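Side-chain contacts in uncharacterized protein (Xanthomonas campestris pv. vesicatoria, PDB 4FC9), which is a bacterial type III effector, XopL, secreted into the plant host, represented here by its all-helical C-terminal domain, which probably acts as an E3 ubiquitin ligase: residues A41-S46 against V184-Q189; E51-N54 against G59-S62; R82-E87 against A156-M161; L133-H138 against F142-G147. One frame throughout, in Å; residues are numbered along the deposited sequence.

Overall arrangement
From the N terminus, the chain first runs through helix 32-49, whose middle takes part in contact 1. That contact closes only near the C terminus, when 184-189 packs back on the helix, so the other three all fall within its span. Contact 2 is a short loop soon after the helix and is complete before contact 3 begins; it touches contact 1 through Arg53 and Pro187. Contact 3 joins helix 79-88 to helix 152-171, and the span between them includes contact 4, a loop that follows helix 112-129. No two contacts cross. Val159, in helix 152-171, links contacts 1 and 3, whereas Leu85 and Lys157 link contacts 3 and 4.

Contact 1 of 4, residues A41-S46 against V184-Q189; sequences AQAMLS and VHIPEQ
Ile186 sends CD1 onto the surface of helix 32-49, where this one methyl meets two successive residues. It lies 3.7 Å from CG of Met44 and 4.0 Å from CB of Ala43. Met44, a selenomethionine, makes the second part of the contact further out: its CE is 4.0 Å from CG1 of Val184, and its SE is equally near that methyl. No hydrogen bond crosses between 41-46 and 184-189, so the 174 Å² buried between them rests on apolar packing.

The torsions explain how the division arises. Met44 has CG beside its backbone N and runs on extended until a bend at chi3 (73°), which sets CE beside Val184. Ile186 and Val184 both cross the Met44 side chain at about a right angle, one near its root and the other near its tip. In Ile186 a second turn at chi2 (-55°) folds CD1 over to the helix, although the backbones keep their distance, with the CA atoms of Met44 and Ile186 6.5 Å apart.

One shell further out, a backbone hydrogen bond between His185 and Pro55 ties down the extended tail, and Thr47 touches both Ile186 and Pro187. Trp162 of helix 152-171 packs on Met44 and on Val184 alike, and Val159 and Phe56 also reach Met44. The C-terminal tail is thus packed against helix 32-49, with Met44 and Val184 meeting at its junction with helix 152-171.

Contact 2 of 4, residues E51-N54 against G59-S62; sequences EERN and GAPS
Arg53 reaches across the loop to the later arm and grips two successive carbonyls with the edge of its guanidinium group. NE donates to Ala60 O at 2.6 Å, almost straight (166° at the hydrogen) and in the plane of that carbonyl, while NH2 donates to Gly59 O at 3.0 Å from a tilted position. A weak second bond runs from NH2 to Ala60 O. Both oxygens lie close to the guanidinium plane, which fixes the rotation of the group. A bend at chi3 (66°) makes this possible: it kinks the otherwise extended chain, and CB, CG and CD all pass near Ala60 O on the way.

The backbones beneath form a single beta bridge, Arg53 with Ser62, closing a short loop soon after helix 32-49, whose two arms run 134° apart. Asn54 N donates to Pro61 O at 2.8 Å, and Ala60 CA makes a CA-H...O contact of 3.1 Å with Asn54 O. Glu52, the first residue to leave helical angles, has positive phi, as do Gly59 and Ala60.

With CG trans to its own nitrogen (chi1 -172°), Asn54 presents OD1 to Phe56 N, which hydrogen-bonds to it, and its ND2 donates to a water that bridges to Ser62 O. Ser62 OG is hydrogen-bonded to Leu64 N and meets another water at 2.7 Å that donates to Glu52 O at the same length. Pro187 packs against Arg53 from the C-terminal tail.

Contact 3 of 4, residues R82-E87 against A156-M161; sequences RDMLAE and AKAVQM. With EDO (1,2-ethanediol), chain E.
Met84 and Met161, both selenomethionines, form the centre of a buried helix-to-helix contact near the middle of the domain, where helix 79-88 meets helix 152-171. The short axes pass 11.0 Å apart and cross at 64°, so long side chains bridge the gap. Met161 is stretched out, its CG opposite its backbone N (chi1 -169°), and sets its end against the other helix: SE is 3.9 Å from CB of Met84, and CE lies 3.3 Å from Met84 O and 3.7 Å from CB of Glu87. Met84 answers in the reverse direction. Its bend at chi3 (-62°) brings CE to Ala158, 3.5 Å from the carbonyl O and 4.0 Å from CB. Each selenoether chain thus reaches the backbone of the other helix, Met161 at Met84 O and Met84 at Ala158 O.

No hydrogen bond joins the two segments, but a salt bridge from Glu87 OE2 to Arg165 NH2 ties the same helices one turn on. Elsewhere on helix 79-88, a 1,2-ethanediol, probably from the crystallisation liquor, donates from O1 to Asp83 OD1 at 2.8 Å. Val159 points away from this contact to pack on helix 32-49, placing helix 152-171 between helices 32-49 and 79-88.

Contact 4 of 4, residues L133-H138 against F142-G147; sequences LGIVDH and FVYHEG
Tyr144 reaches across to Leu133 and Ile135, and its atoms meet them in order. CB lies 3.6 Å from Leu133 O. CG is 3.9 Å from CD2 of Leu133, a methyl that sits over one ring face, 23° off the normal, in a CH-pi contact. CD2 of the tyrosine passes Leu133 O, and CE2 has CD1 of Ile135 at its edge, 3.7 Å away. At the tip, OH packs against CE of Lys157. The opposite face is covered by CG1 of the adjacent Val143, so the ring is held between two aliphatic groups.

Beside it, Val143 N donates to Ile135 O at 3.0 Å, nearly straight (175°) and in the carbonyl plane. A water accepting from Tyr144 N lies next to Leu133 O and Ile135 O. Val136 CG1 packs obliquely 3.6 Å from CD1 of Phe142, whose ring also has a cation-pi contact with Arg89. A second water donates to Asp137 OD2 and Phe142 O, while Asp137 OD1 accepts from Leu139 N and Gln141 N. With only the Val136-Phe142 pair bridged, this is a hairpin-like surface loop without a regular sheet, lying between helices 112-129 and 152-171.

Contact 1 of 4, residues A41-S46 against V184-Q189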
# COMPACT_ATOMS: atom_id res chain seq x y z
N ALA A 41 -5.79 -3.49 -7.93
CA ALA A 41 -4.66 -2.64 -7.58
C ALA A 41 -3.90 -2.24 -8.84
O ALA A 41 -3.54 -1.09 -9.02
CB ALA A 41 -3.75 -3.35 -6.59
N GLN A 42 -3.68 -3.21 -9.72
CA GLN A 42 -2.98 -2.97 -10.98
C GLN A 42 -3.73 -1.98 -11.85
O GLN A 42 -3.12 -1.10 -12.45
CB GLN A 42 -2.80 -4.29 -11.73
CG GLN A 42 -1.79 -4.24 -12.87
CD GLN A 42 -1.57 -5.61 -13.51
OE1 GLN A 42 -0.48 -6.18 -13.44
NE2 GLN A 42 -2.61 -6.13 -14.16
N ALA A 43 -5.05 -2.13 -11.93
CA ALA A 43 -5.89 -1.21 -12.70
C ALA A 43 -5.81 0.21 -12.15
O ALA A 43 -5.75 1.18 -12.91
CB ALA A 43 -7.33 -1.69 -12.69
N MSE A 44 -5.81 0.33 -10.82
CA MSE A 44 -5.69 1.62 -10.16
C MSE A 44 -4.34 2.27 -10.47
O MSE A 44 -4.28 3.47 -10.76
CB MSE A 44 -5.86 1.46 -8.65
CG MSE A 44 -7.27 1.07 -8.25
SE MSE A 44 -7.42 0.52 -6.40
CE MSE A 44 -7.24 2.26 -5.53
N LEU A 45 -3.28 1.47 -10.40
CA LEU A 45 -1.94 1.94 -10.75
C LEU A 45 -1.91 2.40 -12.18
O LEU A 45 -1.31 3.43 -12.50
CB LEU A 45 -0.92 0.83 -10.56
CG LEU A 45 -0.51 0.56 -9.12
CD1 LEU A 45 0.57 -0.51 -9.10
CD2 LEU A 45 -0.02 1.84 -8.49
N SER A 46 -2.55 1.63 -13.06
CA SER A 46 -2.67 2.01 -14.46
C SER A 46 -3.40 3.33 -14.58
O SER A 46 -2.97 4.21 -15.32
CB SER A 46 -3.41 0.93 -15.24
OG SER A 46 -3.46 1.27 -16.61
N VAL A 184 -13.60 2.50 -5.46
CA VAL A 184 -12.55 2.87 -6.37
C VAL A 184 -13.15 3.03 -7.76
O VAL A 184 -14.16 2.40 -8.08
CB VAL A 184 -11.39 1.84 -6.37
CG1 VAL A 184 -11.09 1.40 -4.95
CG2 VAL A 184 -11.72 0.65 -7.24
N HIS A 185 -12.55 3.89 -8.56
CA HIS A 185 -13.14 4.23 -9.84
C HIS A 185 -12.16 4.06 -10.98
O HIS A 185 -11.23 4.84 -11.16
CB HIS A 185 -13.70 5.65 -9.79
CG HIS A 185 -14.66 5.87 -8.66
ND1 HIS A 185 -16.01 5.60 -8.78
CD2 HIS A 185 -14.47 6.29 -7.39
CE1 HIS A 185 -16.61 5.87 -7.63
NE2 HIS A 185 -15.69 6.29 -6.78
N ILE A 186 -12.38 3.00 -11.75
CA ILE A 186 -11.53 2.68 -12.88
C ILE A 186 -12.20 3.19 -14.15
O ILE A 186 -13.39 2.92 -14.37
CB ILE A 186 -11.32 1.16 -12.99
CG1 ILE A 186 -10.80 0.59 -11.67
CG2 ILE A 186 -10.38 0.82 -14.15
CD1 ILE A 186 -9.55 1.26 -11.14
N PRO A 187 -11.46 3.94 -14.98
CA PRO A 187 -11.95 4.42 -16.26
C PRO A 187 -12.56 3.30 -17.09
O PRO A 187 -12.09 2.16 -17.04
CB PRO A 187 -10.69 4.94 -16.94
CG PRO A 187 -9.83 5.37 -15.83
CD PRO A 187 -10.09 4.43 -14.70
N GLU A 188 -13.60 3.62 -17.85
CA GLU A 188 -14.26 2.67 -18.74
C GLU A 188 -13.31 2.26 -19.87
O GLU A 188 -13.66 1.45 -20.73
CB GLU A 188 -15.55 3.29 -19.30
CG GLU A 188 -16.51 3.77 -18.21
CD GLU A 188 -17.75 4.45 -18.77
OE1 GLU A 188 -17.80 4.71 -19.99
OE2 GLU A 188 -18.69 4.72 -17.98
N GLN A 189 -12.12 2.85 -19.86
CA GLN A 189 -11.04 2.49 -20.77
C GLN A 189 -10.19 1.35 -20.22
O GLN A 189 -10.14 0.27 -20.81
CB GLN A 189 -10.16 3.71 -21.05
CG GLN A 189 -8.82 3.37 -21.68
CD GLN A 189 -8.30 4.49 -22.56
OE1 GLN A 189 -9.05 5.35 -23.00
NE2 GLN A 189 -6.99 4.49 -22.81

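Contact 2 of 4, residues E51-N54 against G59-S62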
# COMPACT_ATOMS: atom_id res chain seq x y z
N GLU A 51 -3.07 6.65 -17.21
CA GLU A 51 -4.16 7.56 -17.55
C GLU A 51 -4.02 8.93 -16.91
O GLU A 51 -4.68 9.88 -17.31
CB GLU A 51 -5.49 6.95 -17.14
CG GLU A 51 -5.66 5.51 -17.57
CD GLU A 51 -5.84 5.37 -19.06
OE1 GLU A 51 -6.43 6.28 -19.67
OE2 GLU A 51 -5.38 4.35 -19.62
N GLU A 52 -3.17 9.01 -15.89
CA GLU A 52 -2.99 10.23 -15.11
C GLU A 52 -4.32 10.70 -14.52
O GLU A 52 -4.65 11.88 -14.54
CB GLU A 52 -2.30 11.32 -15.93
CG GLU A 52 -0.88 10.93 -16.32
CD GLU A 52 -0.20 11.95 -17.20
OE1 GLU A 52 -0.60 12.08 -18.38
OE2 GLU A 52 0.73 12.62 -16.71
N ARG A 53 -5.06 9.74 -13.98
CA ARG A 53 -6.36 9.98 -13.38
C ARG A 53 -6.43 9.44 -11.95
O ARG A 53 -5.62 8.60 -11.55
CB ARG A 53 -7.47 9.39 -14.25
CG ARG A 53 -7.62 10.11 -15.59
CD ARG A 53 -8.47 9.33 -16.57
NE ARG A 53 -9.87 9.21 -16.15
CZ ARG A 53 -10.85 8.75 -16.92
NH1 ARG A 53 -10.59 8.36 -18.16
NH2 ARG A 53 -12.08 8.67 -16.46
N ASN A 54 -7.40 9.94 -11.20
CA ASN A 54 -7.55 9.69 -9.77
C ASN A 54 -8.66 8.66 -9.53
O ASN A 54 -9.85 9.00 -9.60
CB ASN A 54 -7.91 11.02 -9.10
CG ASN A 54 -7.92 10.96 -7.58
OD1 ASN A 54 -7.91 9.88 -6.99
ND2 ASN A 54 -7.95 12.12 -6.96
N GLY A 59 -15.81 8.90 -11.26
CA GLY A 59 -15.50 9.28 -12.63
C GLY A 59 -14.02 9.31 -12.96
O GLY A 59 -13.64 9.58 -14.10
N ALA A 60 -13.19 9.04 -11.96
CA ALA A 60 -11.73 9.08 -12.11
C ALA A 60 -11.23 10.36 -12.80
O ALA A 60 -10.66 10.29 -13.88
CB ALA A 60 -11.25 7.85 -12.85
N PRO A 61 -11.42 11.52 -12.16
CA PRO A 61 -11.00 12.77 -12.79
C PRO A 61 -9.48 12.85 -12.89
O PRO A 61 -8.77 12.17 -12.15
CB PRO A 61 -11.52 13.83 -11.82
CG PRO A 61 -11.49 13.16 -10.50
CD PRO A 61 -11.91 11.74 -10.78
N SER A 62 -8.99 13.68 -13.80
CA SER A 62 -7.56 13.92 -13.91
C SER A 62 -7.04 14.51 -12.62
O SER A 62 -7.78 15.16 -11.89
CB SER A 62 -7.28 14.88 -15.07
OG SER A 62 -5.90 15.16 -15.18
O HOH W 1 -5.36 13.09 -16.87
O HOH W 2 -7.75 14.46 -8.85

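Contact 3 of 4, residues R82-E87 against A156-M161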
# COMPACT_ATOMS: atom_id res chain seq x y z
N ARG A 82 -8.42 11.03 2.76
CA ARG A 82 -8.44 11.54 4.12
C ARG A 82 -8.64 10.37 5.07
O ARG A 82 -8.02 10.31 6.13
CB ARG A 82 -9.53 12.61 4.30
CG ARG A 82 -9.38 13.40 5.60
CD ARG A 82 -10.34 14.60 5.70
NE ARG A 82 -9.76 15.85 5.21
CZ ARG A 82 -9.03 16.69 5.94
NH1 ARG A 82 -8.78 16.43 7.21
NH2 ARG A 82 -8.55 17.80 5.40
N ASP A 83 -9.49 9.42 4.67
CA ASP A 83 -9.75 8.22 5.47
C ASP A 83 -8.50 7.37 5.65
O ASP A 83 -8.16 6.98 6.76
CB ASP A 83 -10.83 7.34 4.82
CG ASP A 83 -12.20 7.96 4.89
OD1 ASP A 83 -12.39 8.93 5.65
OD2 ASP A 83 -13.10 7.47 4.18
N MSE A 84 -7.84 7.07 4.54
CA MSE A 84 -6.68 6.18 4.57
C MSE A 84 -5.50 6.83 5.27
O MSE A 84 -4.70 6.15 5.89
CB MSE A 84 -6.30 5.74 3.16
CG MSE A 84 -7.33 4.82 2.54
SE MSE A 84 -6.60 3.81 1.05
CE MSE A 84 -6.15 5.30 -0.09
N LEU A 85 -5.39 8.15 5.17
CA LEU A 85 -4.39 8.89 5.92
C LEU A 85 -4.53 8.59 7.41
O LEU A 85 -3.56 8.28 8.09
CB LEU A 85 -4.48 10.39 5.64
CG LEU A 85 -3.73 10.89 4.40
CD1 LEU A 85 -4.10 12.33 4.06
CD2 LEU A 85 -2.22 10.75 4.59
N ALA A 86 -5.76 8.66 7.91
CA ALA A 86 -6.02 8.40 9.32
C ALA A 86 -5.72 6.95 9.70
O ALA A 86 -5.11 6.70 10.74
CB ALA A 86 -7.46 8.75 9.68
N GLU A 87 -6.13 6.01 8.85
CA GLU A 87 -5.86 4.59 9.07
C GLU A 87 -4.36 4.32 9.17
O GLU A 87 -3.92 3.50 9.97
CB GLU A 87 -6.46 3.74 7.95
CG GLU A 87 -7.96 3.63 7.97
CD GLU A 87 -8.51 2.86 6.79
OE1 GLU A 87 -7.71 2.23 6.07
OE2 GLU A 87 -9.73 2.89 6.57
N ALA A 156 0.21 7.00 -6.36
CA ALA A 156 0.71 5.64 -6.48
C ALA A 156 0.87 5.04 -5.08
O ALA A 156 0.55 3.88 -4.87
CB ALA A 156 2.02 5.60 -7.23
N LYS A 157 1.33 5.85 -4.13
CA LYS A 157 1.44 5.36 -2.76
C LYS A 157 0.07 5.06 -2.17
O LYS A 157 -0.09 4.09 -1.43
CB LYS A 157 2.22 6.34 -1.87
CG LYS A 157 2.36 5.86 -0.42
CD LYS A 157 3.15 4.57 -0.30
CE LYS A 157 4.61 4.79 -0.64
NZ LYS A 157 5.44 3.58 -0.36
N ALA A 158 -0.92 5.88 -2.50
CA ALA A 158 -2.27 5.66 -2.00
C ALA A 158 -2.84 4.35 -2.54
O ALA A 158 -3.54 3.64 -1.82
CB ALA A 158 -3.18 6.82 -2.35
N VAL A 159 -2.54 4.03 -3.79
CA VAL A 159 -2.96 2.76 -4.37
C VAL A 159 -2.26 1.60 -3.68
O VAL A 159 -2.87 0.56 -3.41
CB VAL A 159 -2.69 2.71 -5.90
CG1 VAL A 159 -3.01 1.32 -6.45
CG2 VAL A 159 -3.51 3.76 -6.62
N GLN A 160 -0.97 1.78 -3.37
CA GLN A 160 -0.22 0.79 -2.60
C GLN A 160 -0.93 0.49 -1.30
O GLN A 160 -1.07 -0.67 -0.92
CB GLN A 160 1.19 1.30 -2.27
CG GLN A 160 2.22 1.01 -3.33
CD GLN A 160 3.62 0.98 -2.75
OE1 GLN A 160 4.03 1.90 -2.06
NE2 GLN A 160 4.35 -0.09 -3.03
N MSE A 161 -1.35 1.54 -0.61
CA MSE A 161 -2.02 1.36 0.67
C MSE A 161 -3.38 0.72 0.49
O MSE A 161 -3.84 -0.03 1.36
CB MSE A 161 -2.15 2.67 1.44
CG MSE A 161 -2.60 2.39 2.86
SE MSE A 161 -2.94 3.91 3.94
CE MSE A 161 -3.98 3.01 5.34
C1 EDO E . -13.26 12.21 4.88
O1 EDO E . -14.06 11.03 5.01
C2 EDO E . -14.07 13.30 4.18
O2 EDO E . -13.25 14.46 4.02

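Contact 4 of 4, residues L133-H138 against F142-G147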
# COMPACT_ATOMS: atom_id res chain seq x y z
N LEU A 133 0.47 5.02 3.72
CA LEU A 133 0.53 6.48 3.69
C LEU A 133 1.00 7.08 5.01
O LEU A 133 0.95 8.29 5.18
CB LEU A 133 -0.83 7.06 3.32
CG LEU A 133 -1.34 6.83 1.89
CD1 LEU A 133 -2.80 7.18 1.80
CD2 LEU A 133 -0.52 7.65 0.91
N GLY A 134 1.46 6.25 5.92
CA GLY A 134 1.84 6.72 7.24
C GLY A 134 3.33 6.69 7.52
O GLY A 134 3.76 6.79 8.67
N ILE A 135 4.12 6.56 6.46
CA ILE A 135 5.57 6.49 6.60
C ILE A 135 6.18 7.86 6.90
O ILE A 135 5.59 8.89 6.58
CB ILE A 135 6.22 5.89 5.34
CG1 ILE A 135 5.95 6.79 4.13
CG2 ILE A 135 5.71 4.47 5.10
CD1 ILE A 135 6.67 6.33 2.87
N VAL A 136 7.35 7.85 7.51
CA VAL A 136 7.99 9.09 7.93
C VAL A 136 9.31 9.34 7.20
O VAL A 136 9.95 8.41 6.71
CB VAL A 136 8.20 9.14 9.46
CG1 VAL A 136 6.86 9.20 10.17
CG2 VAL A 136 9.01 7.93 9.93
N ASP A 137 9.71 10.61 7.11
CA ASP A 137 10.96 10.97 6.46
C ASP A 137 12.13 10.86 7.43
O ASP A 137 11.96 10.40 8.56
CB ASP A 137 10.87 12.37 5.85
CG ASP A 137 10.57 13.45 6.88
OD1 ASP A 137 10.89 13.28 8.07
OD2 ASP A 137 10.03 14.50 6.48
N HIS A 138 13.30 11.31 7.00
CA HIS A 138 14.50 11.20 7.81
C HIS A 138 14.42 12.05 9.08
O HIS A 138 15.23 11.88 9.99
CB HIS A 138 15.73 11.59 7.00
CG HIS A 138 15.85 13.06 6.78
ND1 HIS A 138 15.18 13.72 5.76
CD2 HIS A 138 16.55 14.01 7.45
CE1 HIS A 138 15.47 15.01 5.82
NE2 HIS A 138 16.30 15.21 6.83
N PHE A 142 5.74 12.83 8.89
CA PHE A 142 4.93 12.08 7.94
C PHE A 142 5.14 12.60 6.53
O PHE A 142 5.04 13.79 6.28
CB PHE A 142 3.45 12.14 8.30
CG PHE A 142 3.11 11.45 9.59
CD1 PHE A 142 3.37 10.10 9.75
CD2 PHE A 142 2.53 12.15 10.64
CE1 PHE A 142 3.05 9.46 10.94
CE2 PHE A 142 2.21 11.52 11.83
CZ PHE A 142 2.47 10.17 11.98
N VAL A 143 5.44 11.68 5.62
CA VAL A 143 5.66 12.03 4.23
C VAL A 143 4.35 12.49 3.60
O VAL A 143 4.32 13.46 2.84
CB VAL A 143 6.22 10.83 3.44
CG1 VAL A 143 6.31 11.15 1.96
CG2 VAL A 143 7.57 10.44 4.00
N TYR A 144 3.26 11.80 3.94
CA TYR A 144 1.96 12.09 3.36
C TYR A 144 0.99 12.60 4.41
O TYR A 144 0.85 12.02 5.48
CB TYR A 144 1.40 10.83 2.69
CG TYR A 144 2.39 10.14 1.78
CD1 TYR A 144 2.58 10.58 0.48
CD2 TYR A 144 3.13 9.07 2.24
CE1 TYR A 144 3.49 9.95 -0.36
CE2 TYR A 144 4.05 8.43 1.41
CZ TYR A 144 4.22 8.88 0.12
OH TYR A 144 5.13 8.26 -0.71
N HIS A 145 0.30 13.69 4.09
CA HIS A 145 -0.66 14.30 5.00
C HIS A 145 -1.79 14.95 4.21
O HIS A 145 -1.81 14.90 2.98
CB HIS A 145 0.04 15.34 5.88
CG HIS A 145 0.86 16.32 5.10
ND1 HIS A 145 0.36 17.53 4.67
CD2 HIS A 145 2.14 16.26 4.66
CE1 HIS A 145 1.29 18.18 4.00
NE2 HIS A 145 2.38 17.43 3.98
N GLU A 146 -2.73 15.58 4.91
CA GLU A 146 -3.91 16.16 4.28
C GLU A 146 -3.57 17.26 3.26
O GLU A 146 -4.34 17.51 2.34
CB GLU A 146 -4.87 16.72 5.34
CG GLU A 146 -5.39 15.68 6.33
CD GLU A 146 -4.39 15.36 7.44
OE1 GLU A 146 -3.20 15.68 7.29
OE2 GLU A 146 -4.81 14.79 8.46
N GLY A 147 -2.41 17.89 3.42
CA GLY A 147 -1.98 18.92 2.50
C GLY A 147 -1.14 18.40 1.34
O GLY A 147 -0.65 19.19 0.53
O HOH W 3 3.18 9.87 5.94
O HOH W 4 7.53 15.42 5.30